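Local atomic coordinates of 3-oxo-tetronate kinase (PDB entry 1YZY), a protein that catalyses the ATP-dependent phosphorylation of 3-oxo-tetronate to 3-oxo-tetronate 4-phosphate. Residues His272-Val277 / Met305-Val310. Residues are numbered along the deposited sequence; the frame is centred on the assembly and turned at random.
Sequences HFQLDV and MVYATV
F273 and L275 bond to M305 and Y307 where strand 272-274 runs parallel to strand 305-307, the two axes 4.7 Å apart and their N-to-C directions 16° apart. Three backbone bonds establish the register: F273 N to M305 O (2.7 Å), Y307 N back to F273 O, and L275 N to Y307 O, so that the last bond carries the pairing one residue beyond strand 272-274. On the face bearing H272, Q274, M305 and Y307, Y307 is the residue most covered by the opposite segment; its CG lies between the backbone N and carbonyl carbon (chi1 65°), which swings the ring across to the neighbouring strand. Q274 CA sits 3.8 Å from the Y307 ring centroid, a CH-pi contact over the face, while CB of Q274 lies 3.5 Å from CZ of Y307. Fully extended, the glutamine carries its amide plane 13° from the ring plane and brings NE2 to 3.5 Å from V310 CG1. CB of H272 meets CE2 of Y307 at 3.8 Å; its imidazole ND1 bonds instead to A270 O. M305 and Y307 also touch helix 257-266. On the other face, F273 leads away to an edge-to-face stack with W293, and F273 and V306 pack on helix 286-295. L275 CB approaches CB of A308 at 4.4 Å, and both residues also touch helix 324-345. Within the nucleotide-binding C-terminal domain, edge strand 272-274 thus pairs in parallel with 305-307, which continues to strand 248-252, between helical layers; the turn after strand 305-307 places A308 near S254 and T357, ATP-binding residues inferred by similarity.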
ATOM      1  N   HIS A 272     -18.102 -17.940  17.421  1.00 26.11           N
ATOM      2  CA  HIS A 272     -18.566 -16.781  16.685  1.00 25.18           C
ATOM      3  C   HIS A 272     -19.733 -16.099  17.373  1.00 30.62           C
ATOM      4  O   HIS A 272     -20.683 -16.744  17.821  1.00 29.65           O
ATOM      5  CB  HIS A 272     -18.957 -17.192  15.270  1.00 23.71           C
ATOM      6  CG  HIS A 272     -19.830 -18.407  15.221  1.00 23.62           C
ATOM      7  ND1 HIS A 272     -19.338 -19.679  15.412  1.00 27.09           N
ATOM      8  CD2 HIS A 272     -21.161 -18.543  15.020  1.00 23.43           C
ATOM      9  CE1 HIS A 272     -20.329 -20.549  15.330  1.00 24.52           C
ATOM     10  NE2 HIS A 272     -21.447 -19.887  15.092  1.00 29.61           N
ATOM     11  N   PHE A 273     -19.668 -14.777  17.409  1.00 30.12           N
ATOM     12  CA  PHE A 273     -20.697 -13.974  18.031  1.00 28.29           C
ATOM     13  C   PHE A 273     -21.094 -12.909  17.026  1.00 26.69           C
ATOM     14  O   PHE A 273     -20.310 -12.011  16.737  1.00 32.37           O
ATOM     15  CB  PHE A 273     -20.133 -13.329  19.302  1.00 26.64           C
ATOM     16  CG  PHE A 273     -21.161 -12.625  20.143  1.00 24.36           C
ATOM     17  CD1 PHE A 273     -21.906 -11.563  19.628  1.00 21.94           C
ATOM     18  CD2 PHE A 273     -21.377 -13.011  21.456  1.00 22.11           C
ATOM     19  CE1 PHE A 273     -22.846 -10.900  20.406  1.00 26.64           C
ATOM     20  CE2 PHE A 273     -22.317 -12.352  22.248  1.00 21.58           C
ATOM     21  CZ  PHE A 273     -23.052 -11.295  21.720  1.00 17.86           C
ATOM     22  N   GLN A 274     -22.301 -13.015  16.486  1.00 25.89           N
ATOM     23  CA  GLN A 274     -22.770 -12.030  15.524  1.00 29.91           C
ATOM     24  C   GLN A 274     -23.125 -10.702  16.194  1.00 31.34           C
ATOM     25  O   GLN A 274     -23.968 -10.654  17.093  1.00 29.97           O
ATOM     26  CB  GLN A 274     -23.982 -12.549  14.758  1.00 26.76           C
ATOM     27  CG  GLN A 274     -24.524 -11.527  13.780  1.00 34.05           C
ATOM     28  CD  GLN A 274     -25.722 -12.023  13.020  1.00 35.20           C
ATOM     29  OE1 GLN A 274     -26.213 -13.126  13.259  1.00 41.73           O
ATOM     30  NE2 GLN A 274     -26.220 -11.202  12.103  1.00 41.43           N
ATOM     31  N   LEU A 275     -22.480  -9.631  15.748  1.00 25.22           N
ATOM     32  CA  LEU A 275     -22.723  -8.304  16.288  1.00 30.42           C
ATOM     33  C   LEU A 275     -24.089  -7.828  15.783  1.00 33.85           C
ATOM     34  O   LEU A 275     -24.298  -7.686  14.575  1.00 36.55           O
ATOM     35  CB  LEU A 275     -21.603  -7.352  15.839  1.00 33.87           C
ATOM     36  CG  LEU A 275     -21.380  -5.998  16.525  1.00 38.15           C
ATOM     37  CD1 LEU A 275     -20.011  -5.480  16.136  1.00 43.26           C
ATOM     38  CD2 LEU A 275     -22.455  -4.975  16.159  1.00 39.53           C
ATOM     39  N   ASP A 276     -25.027  -7.637  16.709  1.00 34.49           N
ATOM     40  CA  ASP A 276     -26.376  -7.183  16.385  1.00 38.22           C
ATOM     41  C   ASP A 276     -26.409  -5.655  16.427  1.00 41.74           C
ATOM     42  O   ASP A 276     -26.060  -5.055  17.444  1.00 38.53           O
ATOM     43  CB  ASP A 276     -27.372  -7.773  17.393  1.00 44.55           C
ATOM     44  CG  ASP A 276     -28.803  -7.321  17.148  1.00 45.04           C
ATOM     45  OD1 ASP A 276     -29.309  -7.507  16.019  1.00 50.09           O
ATOM     46  OD2 ASP A 276     -29.422  -6.787  18.090  1.00 35.96           O
ATOM     47  N   VAL A 277     -26.849  -5.032  15.333  1.00 44.24           N
ATOM     48  CA  VAL A 277     -26.897  -3.570  15.236  1.00 43.37           C
ATOM     49  C   VAL A 277     -27.869  -2.876  16.196  1.00 42.71           C
ATOM     50  O   VAL A 277     -27.612  -1.754  16.634  1.00 42.61           O
ATOM     51  CB  VAL A 277     -27.172  -3.111  13.784  1.00 43.53           C
ATOM     52  CG1 VAL A 277     -27.202  -1.588  13.695  1.00 49.55           C
ATOM     53  CG2 VAL A 277     -26.099  -3.662  12.853  1.00 45.60           C
ATOM     54  N   MET A 305     -14.497 -15.058  16.854  1.00 14.26           N
ATOM     55  CA  MET A 305     -14.871 -14.011  15.921  1.00 19.31           C
ATOM     56  C   MET A 305     -16.207 -13.330  16.233  1.00 19.29           C
ATOM     57  O   MET A 305     -17.275 -13.933  16.382  1.00 16.97           O
ATOM     58  CB  MET A 305     -15.000 -14.606  14.508  1.00 15.27           C
ATOM     59  CG  MET A 305     -15.786 -13.737  13.525  1.00 19.49           C
ATOM     60  SD  MET A 305     -15.819 -14.371  11.845  1.00 23.36           S
ATOM     61  CE  MET A 305     -16.979 -15.739  11.965  1.00 24.26           C
ATOM     62  N   VAL A 306     -16.093 -12.006  16.324  1.00 19.45           N
ATOM     63  CA  VAL A 306     -17.160 -11.035  16.521  1.00 20.27           C
ATOM     64  C   VAL A 306     -17.378 -10.410  15.145  1.00 20.79           C
ATOM     65  O   VAL A 306     -16.473  -9.766  14.609  1.00 24.79           O
ATOM     66  CB  VAL A 306     -16.850  -9.918  17.527  1.00  9.65           C
ATOM     67  CG1 VAL A 306     -18.101  -9.112  17.780  1.00 12.09           C
ATOM     68  CG2 VAL A 306     -16.330 -10.494  18.821  1.00 10.38           C
ATOM     69  N   TYR A 307     -18.569 -10.572  14.582  1.00 26.75           N
ATOM     70  CA  TYR A 307     -18.823 -10.056  13.245  1.00 24.87           C
ATOM     71  C   TYR A 307     -20.129  -9.323  12.997  1.00 26.20           C
ATOM     72  O   TYR A 307     -21.167  -9.661  13.563  1.00 31.65           O
ATOM     73  CB  TYR A 307     -18.707 -11.199  12.229  1.00 24.27           C
ATOM     74  CG  TYR A 307     -19.749 -12.290  12.390  1.00 26.70           C
ATOM     75  CD1 TYR A 307     -20.847 -12.364  11.531  1.00 25.79           C
ATOM     76  CD2 TYR A 307     -19.645 -13.239  13.414  1.00 28.96           C
ATOM     77  CE1 TYR A 307     -21.812 -13.347  11.690  1.00 32.22           C
ATOM     78  CE2 TYR A 307     -20.599 -14.224  13.579  1.00 28.49           C
ATOM     79  CZ  TYR A 307     -21.682 -14.272  12.717  1.00 36.55           C
ATOM     80  OH  TYR A 307     -22.650 -15.232  12.899  1.00 42.09           O
ATOM     81  N   ALA A 308     -20.066  -8.335  12.115  1.00 24.64           N
ATOM     82  CA  ALA A 308     -21.231  -7.558  11.714  1.00 26.22           C
ATOM     83  C   ALA A 308     -21.646  -8.049  10.322  1.00 27.28           C
ATOM     84  O   ALA A 308     -22.765  -7.813   9.868  1.00 26.72           O
ATOM     85  CB  ALA A 308     -20.888  -6.072  11.676  1.00 27.78           C
ATOM     86  N   THR A 309     -20.735  -8.769   9.677  1.00 28.58           N
ATOM     87  CA  THR A 309     -20.932  -9.318   8.341  1.00 33.11           C
ATOM     88  C   THR A 309     -22.250 -10.054   8.086  1.00 37.10           C
ATOM     89  O   THR A 309     -22.496 -11.129   8.644  1.00 36.56           O
ATOM     90  CB  THR A 309     -19.791 -10.271   8.004  1.00 33.16           C
ATOM     91  OG1 THR A 309     -18.550  -9.567   8.110  1.00 28.03           O
ATOM     92  CG2 THR A 309     -19.951 -10.843   6.600  1.00 34.51           C
ATOM     93  N   VAL A 310     -23.084  -9.468   7.231  1.00 41.05           N
ATOM     94  CA  VAL A 310     -24.366 -10.049   6.829  1.00 42.22           C
ATOM     95  C   VAL A 310     -24.505  -9.865   5.319  1.00 46.15           C
ATOM     96  O   VAL A 310     -23.916  -8.942   4.746  1.00 42.06           O
ATOM     97  CB  VAL A 310     -25.588  -9.381   7.526  1.00 39.11           C
ATOM     98  CG1 VAL A 310     -25.671  -9.807   8.970  1.00 31.11           C
ATOM     99  CG2 VAL A 310     -25.517  -7.868   7.408  1.00 43.51           C
TER